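PDB 1TQX: D-ribulose-5-phosphate 3-epimerase, putative from Plasmodium falciparum, which probably interconverts D-ribulose 5-phosphate and D-xylulose 5-phosphate as a metal-dependent epimerase with a TIM-barrel fold. Local coordinates for residues F156-M161 against T187-S192; G162-L167 against H193-I198. All blocks are in the same frame, centred on the assembly; numbering follows the deposited sequence.

Contact 1. Residues F156-M161 against T187-S192; sequences FMHDMM and TEISAS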
ATOM      1  N   PHE A 156      10.201  -4.388 -11.025  1.00 29.95           N
ATOM      2  CA  PHE A 156      10.584  -3.379 -10.039  1.00 29.42           C
ATOM      3  C   PHE A 156      11.455  -2.292 -10.675  1.00 29.69           C
ATOM      4  O   PHE A 156      12.443  -2.595 -11.346  1.00 27.05           O
ATOM      5  CB  PHE A 156      11.357  -4.082  -8.915  1.00 28.63           C
ATOM      6  CG  PHE A 156      11.879  -3.168  -7.838  1.00 28.42           C
ATOM      7  CD1 PHE A 156      11.043  -2.712  -6.822  1.00 28.94           C
ATOM      8  CD2 PHE A 156      13.226  -2.813  -7.806  1.00 28.45           C
ATOM      9  CE1 PHE A 156      11.544  -1.925  -5.786  1.00 28.41           C
ATOM     10  CE2 PHE A 156      13.736  -2.028  -6.775  1.00 28.97           C
ATOM     11  CZ  PHE A 156      12.894  -1.584  -5.763  1.00 29.10           C
ATOM     12  N   MET A 157      11.086  -1.031 -10.462  1.00 27.83           N
ATOM     13  CA  MET A 157      11.849   0.092 -10.998  1.00 30.59           C
ATOM     14  C   MET A 157      12.854   0.555  -9.952  1.00 30.75           C
ATOM     15  O   MET A 157      12.499   1.257  -9.005  1.00 29.64           O
ATOM     16  CB  MET A 157      10.914   1.244 -11.364  1.00 29.66           C
ATOM     17  CG  MET A 157       9.950   0.919 -12.484  1.00 31.72           C
ATOM     18  SD  MET A 157       8.704   2.206 -12.715  1.00 34.06           S
ATOM     19  CE  MET A 157       9.728   3.561 -13.331  1.00 35.61           C
ATOM     20  N   HIS A 158      14.109   0.157 -10.128  1.00 30.48           N
ATOM     21  CA  HIS A 158      15.159   0.517  -9.184  1.00 32.53           C
ATOM     22  C   HIS A 158      15.381   2.026  -9.091  1.00 30.84           C
ATOM     23  O   HIS A 158      15.861   2.525  -8.073  1.00 29.78           O
ATOM     24  CB  HIS A 158      16.468  -0.181  -9.574  1.00 36.95           C
ATOM     25  CG  HIS A 158      17.526  -0.128  -8.515  1.00 42.73           C
ATOM     26  ND1 HIS A 158      18.087   1.053  -8.076  1.00 44.67           N
ATOM     27  CD2 HIS A 158      18.128  -1.115  -7.810  1.00 44.37           C
ATOM     28  CE1 HIS A 158      18.988   0.792  -7.146  1.00 45.02           C
ATOM     29  NE2 HIS A 158      19.032  -0.517  -6.965  1.00 44.61           N
ATOM     30  N   ASP A 159      15.025   2.755 -10.143  1.00 30.45           N
ATOM     31  CA  ASP A 159      15.216   4.200 -10.148  1.00 31.62           C
ATOM     32  C   ASP A 159      14.252   4.958  -9.227  1.00 30.26           C
ATOM     33  O   ASP A 159      14.321   6.179  -9.120  1.00 27.48           O
ATOM     34  CB  ASP A 159      15.123   4.736 -11.582  1.00 36.53           C
ATOM     35  CG  ASP A 159      13.741   4.575 -12.184  1.00 41.28           C
ATOM     36  OD1 ASP A 159      13.051   3.584 -11.864  1.00 43.79           O
ATOM     37  OD2 ASP A 159      13.354   5.437 -13.002  1.00 44.97           O
ATOM     38  N   MET A 160      13.362   4.232  -8.556  1.00 28.62           N
ATOM     39  CA  MET A 160      12.421   4.860  -7.627  1.00 28.53           C
ATOM     40  C   MET A 160      13.016   4.901  -6.220  1.00 28.48           C
ATOM     41  O   MET A 160      12.452   5.525  -5.320  1.00 28.35           O
ATOM     42  CB  MET A 160      11.095   4.083  -7.597  1.00 27.67           C
ATOM     43  CG  MET A 160      10.288   4.170  -8.883  1.00 27.42           C
ATOM     44  SD  MET A 160       9.701   5.843  -9.201  1.00 27.79           S
ATOM     45  CE  MET A 160      10.941   6.472 -10.374  1.00 27.52           C
ATOM     46  N   MET A 161      14.159   4.246  -6.031  1.00 27.34           N
ATOM     47  CA  MET A 161      14.777   4.212  -4.710  1.00 28.23           C
ATOM     48  C   MET A 161      15.196   5.582  -4.192  1.00 27.45           C
ATOM     49  O   MET A 161      15.318   5.779  -2.984  1.00 27.70           O
ATOM     50  CB  MET A 161      15.972   3.256  -4.703  1.00 28.65           C
ATOM     51  CG  MET A 161      15.584   1.798  -4.875  1.00 27.34           C
ATOM     52  SD  MET A 161      14.331   1.260  -3.681  1.00 28.63           S
ATOM     53  CE  MET A 161      12.820   1.550  -4.622  1.00 25.67           C
ATOM     54  N   THR A 187      13.132  -6.418  -2.089  1.00 23.31           N
ATOM     55  CA  THR A 187      12.670  -6.018  -0.766  1.00 23.07           C
ATOM     56  C   THR A 187      13.916  -5.566   0.001  1.00 24.19           C
ATOM     57  O   THR A 187      13.899  -4.548   0.696  1.00 23.50           O
ATOM     58  CB  THR A 187      11.992  -7.186  -0.007  1.00 23.26           C
ATOM     59  OG1 THR A 187      10.696  -7.444  -0.567  1.00 21.73           O
ATOM     60  CG2 THR A 187      11.836  -6.844   1.466  1.00 21.83           C
ATOM     61  N   GLU A 188      15.003  -6.322  -0.138  1.00 26.15           N
ATOM     62  CA  GLU A 188      16.248  -5.970   0.538  1.00 27.46           C
ATOM     63  C   GLU A 188      16.721  -4.614   0.029  1.00 26.25           C
ATOM     64  O   GLU A 188      17.163  -3.773   0.805  1.00 26.70           O
ATOM     65  CB  GLU A 188      17.334  -7.022   0.284  1.00 31.75           C
ATOM     66  CG  GLU A 188      18.588  -6.793   1.135  1.00 37.30           C
ATOM     67  CD  GLU A 188      19.649  -7.876   0.971  1.00 42.07           C
ATOM     68  OE1 GLU A 188      20.681  -7.801   1.675  1.00 43.98           O
ATOM     69  OE2 GLU A 188      19.458  -8.793   0.144  1.00 41.30           O
ATOM     70  N   ILE A 189      16.628  -4.408  -1.280  1.00 26.70           N
ATOM     71  CA  ILE A 189      17.034  -3.139  -1.868  1.00 25.88           C
ATOM     72  C   ILE A 189      16.162  -1.999  -1.339  1.00 26.18           C
ATOM     73  O   ILE A 189      16.671  -0.939  -0.967  1.00 25.82           O
ATOM     74  CB  ILE A 189      16.914  -3.172  -3.404  1.00 26.59           C
ATOM     75  CG1 ILE A 189      17.981  -4.098  -3.995  1.00 28.77           C
ATOM     76  CG2 ILE A 189      17.043  -1.759  -3.967  1.00 25.78           C
ATOM     77  CD1 ILE A 189      17.869  -4.272  -5.501  1.00 28.55           C
ATOM     78  N   SER A 190      14.849  -2.215  -1.311  1.00 23.73           N
ATOM     79  CA  SER A 190      13.936  -1.182  -0.832  1.00 23.57           C
ATOM     80  C   SER A 190      14.188  -0.833   0.631  1.00 23.54           C
ATOM     81  O   SER A 190      14.209   0.339   1.000  1.00 25.32           O
ATOM     82  CB  SER A 190      12.485  -1.629  -1.030  1.00 21.79           C
ATOM     83  OG  SER A 190      12.171  -1.710  -2.411  1.00 21.71           O
ATOM     84  N   ALA A 191      14.385  -1.850   1.461  1.00 23.23           N
ATOM     85  CA  ALA A 191      14.636  -1.622   2.875  1.00 24.51           C
ATOM     86  C   ALA A 191      15.952  -0.872   3.116  1.00 26.24           C
ATOM     87  O   ALA A 191      16.054  -0.076   4.052  1.00 27.10           O
ATOM     88  CB  ALA A 191      14.646  -2.955   3.627  1.00 23.99           C
ATOM     89  N   SER A 192      16.952  -1.116   2.271  1.00 27.04           N
ATOM     90  CA  SER A 192      18.249  -0.458   2.428  1.00 28.09           C
ATOM     91  C   SER A 192      18.133   1.043   2.189  1.00 28.76           C
ATOM     92  O   SER A 192      18.976   1.823   2.640  1.00 28.97           O
ATOM     93  CB  SER A 192      19.285  -1.060   1.467  1.00 28.92           C
ATOM     94  OG  SER A 192      19.079  -0.630   0.132  1.00 28.94           O
TER
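I189 packs against F156, H158 and M161 where the loop that follows strand 141-145 meets helix 184-193. Its CG2 methyl does most of the touching and makes the apolar part of the contact: it approaches M161 CG at 4.0 Å and F156 CE2 at 4.3 Å. The extended CG1-CD1 arm (chi2 176°) carries the second methyl out to the imidazole of H158.

The side chains of H158 and I189 cross at about a right angle. The ring's NE2 is 3.8 Å from I189 CG2, and its CD2 is 3.9 Å from I189 CD1, so both methyls lie by the NE2-CD2 side of the ring. M161 CG, from the same segment as H158, sits over one face of the imidazole, offset toward the rim.

Around S190 the contact is mixed in character. The hydroxyl OG lies 3.4 Å from both CE1 and CZ of F156, approaching the end of the phenyl ring obliquely, and is hydrogen-bonded to the carbonyl O of T186 one turn earlier in its own helix. M161, bent at chi2 and chi3, brings its sulfur alongside the helix backbone, with SD 3.8 Å from S190 CA.

The loop passes through a 3-10 turn at 158-160 and leads into helix 161-170, so these side chains join the start of one barrel helix to the flank of the next, 184-193. Helix 210-223 packs against 184-193 through T187 and A191, whose CB atoms point away from the loop.

Contact 2. Residues G162-L167 against H193-I198; sequences GKVSFL and HGANII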
ATOM      1  N   GLY A 162      15.413   6.522  -5.104  1.00 28.56           N
ATOM      2  CA  GLY A 162      15.792   7.861  -4.695  1.00 27.49           C
ATOM      3  C   GLY A 162      14.670   8.495  -3.893  1.00 28.33           C
ATOM      4  O   GLY A 162      14.919   9.225  -2.931  1.00 27.08           O
ATOM      5  N   LYS A 163      13.428   8.212  -4.282  1.00 27.30           N
ATOM      6  CA  LYS A 163      12.269   8.760  -3.580  1.00 26.75           C
ATOM      7  C   LYS A 163      12.222   8.214  -2.162  1.00 26.94           C
ATOM      8  O   LYS A 163      11.945   8.951  -1.212  1.00 26.77           O
ATOM      9  CB  LYS A 163      10.968   8.397  -4.307  1.00 26.03           C
ATOM     10  CG  LYS A 163      10.873   8.922  -5.729  1.00 26.04           C
ATOM     11  CD  LYS A 163       9.500   8.646  -6.308  1.00 25.05           C
ATOM     12  CE  LYS A 163       9.387   9.134  -7.744  1.00 25.41           C
ATOM     13  NZ  LYS A 163       8.020   8.856  -8.290  1.00 22.98           N
ATOM     14  N   VAL A 164      12.487   6.917  -2.029  1.00 26.57           N
ATOM     15  CA  VAL A 164      12.481   6.258  -0.728  1.00 25.57           C
ATOM     16  C   VAL A 164      13.530   6.868   0.204  1.00 26.67           C
ATOM     17  O   VAL A 164      13.227   7.184   1.354  1.00 25.53           O
ATOM     18  CB  VAL A 164      12.739   4.735  -0.875  1.00 25.61           C
ATOM     19  CG1 VAL A 164      12.736   4.063   0.499  1.00 23.28           C
ATOM     20  CG2 VAL A 164      11.665   4.106  -1.768  1.00 25.40           C
ATOM     21  N   SER A 165      14.758   7.039  -0.286  1.00 26.70           N
ATOM     22  CA  SER A 165      15.817   7.625   0.540  1.00 27.96           C
ATOM     23  C   SER A 165      15.467   9.051   0.962  1.00 27.81           C
ATOM     24  O   SER A 165      15.694   9.435   2.109  1.00 29.03           O
ATOM     25  CB  SER A 165      17.153   7.623  -0.208  1.00 27.68           C
ATOM     26  OG  SER A 165      17.646   6.306  -0.354  1.00 30.51           O
ATOM     27  N   PHE A 166      14.913   9.829   0.036  1.00 28.03           N
ATOM     28  CA  PHE A 166      14.514  11.204   0.333  1.00 29.29           C
ATOM     29  C   PHE A 166      13.549  11.250   1.517  1.00 28.85           C
ATOM     30  O   PHE A 166      13.744  12.014   2.461  1.00 28.77           O
ATOM     31  CB  PHE A 166      13.827  11.834  -0.883  1.00 29.01           C
ATOM     32  CG  PHE A 166      13.227  13.185  -0.604  1.00 31.12           C
ATOM     33  CD1 PHE A 166      14.017  14.333  -0.626  1.00 32.76           C
ATOM     34  CD2 PHE A 166      11.874  13.311  -0.294  1.00 30.75           C
ATOM     35  CE1 PHE A 166      13.468  15.588  -0.343  1.00 33.29           C
ATOM     36  CE2 PHE A 166      11.318  14.561  -0.008  1.00 32.59           C
ATOM     37  CZ  PHE A 166      12.115  15.699  -0.033  1.00 33.00           C
ATOM     38  N   LEU A 167      12.502  10.430   1.455  1.00 28.72           N
ATOM     39  CA  LEU A 167      11.491  10.384   2.506  1.00 28.24           C
ATOM     40  C   LEU A 167      12.021   9.923   3.861  1.00 28.58           C
ATOM     41  O   LEU A 167      11.731  10.543   4.883  1.00 27.78           O
ATOM     42  CB  LEU A 167      10.324   9.486   2.073  1.00 27.11           C
ATOM     43  CG  LEU A 167       9.480   9.982   0.893  1.00 24.72           C
ATOM     44  CD1 LEU A 167       8.610   8.855   0.365  1.00 23.14           C
ATOM     45  CD2 LEU A 167       8.622  11.156   1.336  1.00 24.85           C
ATOM     46  N   HIS A 193      17.078   1.443   1.484  1.00 28.39           N
ATOM     47  CA  HIS A 193      16.844   2.852   1.191  1.00 28.44           C
ATOM     48  C   HIS A 193      15.878   3.500   2.186  1.00 28.24           C
ATOM     49  O   HIS A 193      15.720   4.720   2.189  1.00 29.40           O
ATOM     50  CB  HIS A 193      16.320   3.013  -0.242  1.00 29.68           C
ATOM     51  CG  HIS A 193      17.376   2.852  -1.294  1.00 31.78           C
ATOM     52  ND1 HIS A 193      18.102   3.915  -1.792  1.00 32.71           N
ATOM     53  CD2 HIS A 193      17.840   1.751  -1.933  1.00 31.86           C
ATOM     54  CE1 HIS A 193      18.964   3.477  -2.690  1.00 32.53           C
ATOM     55  NE2 HIS A 193      18.827   2.165  -2.795  1.00 33.31           N
ATOM     56  N   GLY A 194      15.234   2.692   3.028  1.00 26.09           N
ATOM     57  CA  GLY A 194      14.322   3.248   4.016  1.00 25.61           C
ATOM     58  C   GLY A 194      12.905   2.695   4.085  1.00 24.76           C
ATOM     59  O   GLY A 194      12.150   3.050   4.993  1.00 24.80           O
ATOM     60  N   ALA A 195      12.527   1.834   3.147  1.00 22.47           N
ATOM     61  CA  ALA A 195      11.178   1.267   3.159  1.00 24.22           C
ATOM     62  C   ALA A 195      10.977   0.324   4.339  1.00 23.30           C
ATOM     63  O   ALA A 195      11.876  -0.448   4.675  1.00 24.82           O
ATOM     64  CB  ALA A 195      10.908   0.523   1.846  1.00 22.28           C
ATOM     65  N   ASN A 196       9.807   0.384   4.975  1.00 22.68           N
ATOM     66  CA  ASN A 196       9.524  -0.502   6.105  1.00 22.28           C
ATOM     67  C   ASN A 196       8.242  -1.321   5.925  1.00 22.70           C
ATOM     68  O   ASN A 196       7.960  -2.223   6.710  1.00 21.42           O
ATOM     69  CB  ASN A 196       9.467   0.278   7.432  1.00 21.07           C
ATOM     70  CG  ASN A 196       8.328   1.281   7.485  1.00 22.02           C
ATOM     71  OD1 ASN A 196       8.321   2.265   6.750  1.00 22.31           O
ATOM     72  ND2 ASN A 196       7.364   1.039   8.371  1.00 22.13           N
ATOM     73  N   ILE A 197       7.467  -1.002   4.893  1.00 22.77           N
ATOM     74  CA  ILE A 197       6.244  -1.739   4.604  1.00 22.20           C
ATOM     75  C   ILE A 197       6.382  -2.268   3.183  1.00 21.51           C
ATOM     76  O   ILE A 197       6.611  -1.507   2.245  1.00 22.11           O
ATOM     77  CB  ILE A 197       4.994  -0.847   4.717  1.00 22.17           C
ATOM     78  CG1 ILE A 197       4.939  -0.215   6.115  1.00 24.20           C
ATOM     79  CG2 ILE A 197       3.740  -1.687   4.474  1.00 22.19           C
ATOM     80  CD1 ILE A 197       3.711   0.631   6.356  1.00 26.77           C
ATOM     81  N   ILE A 198       6.231  -3.577   3.028  1.00 20.78           N
ATOM     82  CA  ILE A 198       6.403  -4.208   1.727  1.00 20.25           C
ATOM     83  C   ILE A 198       5.142  -4.816   1.141  1.00 19.23           C
ATOM     84  O   ILE A 198       4.569  -5.742   1.716  1.00 20.16           O
ATOM     85  CB  ILE A 198       7.461  -5.326   1.822  1.00 21.15           C
ATOM     86  CG1 ILE A 198       8.734  -4.781   2.481  1.00 20.84           C
ATOM     87  CG2 ILE A 198       7.729  -5.914   0.433  1.00 22.44           C
ATOM     88  CD1 ILE A 198       9.391  -3.631   1.740  1.00 22.36           C
TER
HETATM   89  O   HOH W   1      18.992   5.701   2.108  1.00 47.75           O
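H193 and V164 bury the most surface here, with S165 next, where helix 161-170 of the TIM barrel lies against the turn between helix 184-193 and strand 197-200. That turn is a Schellman motif: G194 leaves the helix with positive phi (127°) and closes it as the glycine of the motif.

V164 supplies the apolar part of the contact. Its CG1 branch, anti to the backbone N (chi1 180°), reaches into the turn and lies 3.5 Å from both H193 O and A195 N. The same methyl is 3.8 Å from H193 CB and 4.2 Å from A195 CB, so one branch touches the backbone and side chains on both flanks of the glycine.

The polar part belongs to S165 and the imidazole of H193. With OG beside its own backbone N, S165 offers its hydroxyl oxygen at the edge of the ring, almost in the ring plane. H193 ND1 is the donor, which places a proton on that nitrogen. The backbones also come close: S165 CA makes a CA-H...O contact of 3.3 Å with H193 O.

Beyond the turn, N196 hydrogen-bonds to I176, N175 and K5, tying the approach to strand 197-200 to its neighbours, and R168 from helix 161-170 bonds to G194 O. A water lies 2.9 Å from S165 OG and reaches H193 O by a weak bond, while the direct bond from H193 ND1 to S165 OG measures 2.8 Å and bends to 157° at the hydrogen.

Contacts 1 and 2 continue one another along the chain, with centres about 8 Å apart: 156-161 runs directly into 162-167, and 187-192 into 193-198. They are joined by a probable hydrogen bond from A195 N to S190 O (3.1 Å) and by packing of T187 OG1 on I198 CG2 at 3.5 Å. Contact 1 approaches the predicted substrate site through F156, whose side chain is about 4 Å from that of G181, a predicted substrate-binding residue. The distances to the bound zinc ion, whose ligands are H36, D38, H70 and D179, differ little: about 13 Å from the F156 side chain and about 14 Å from that of A195 in contact 2.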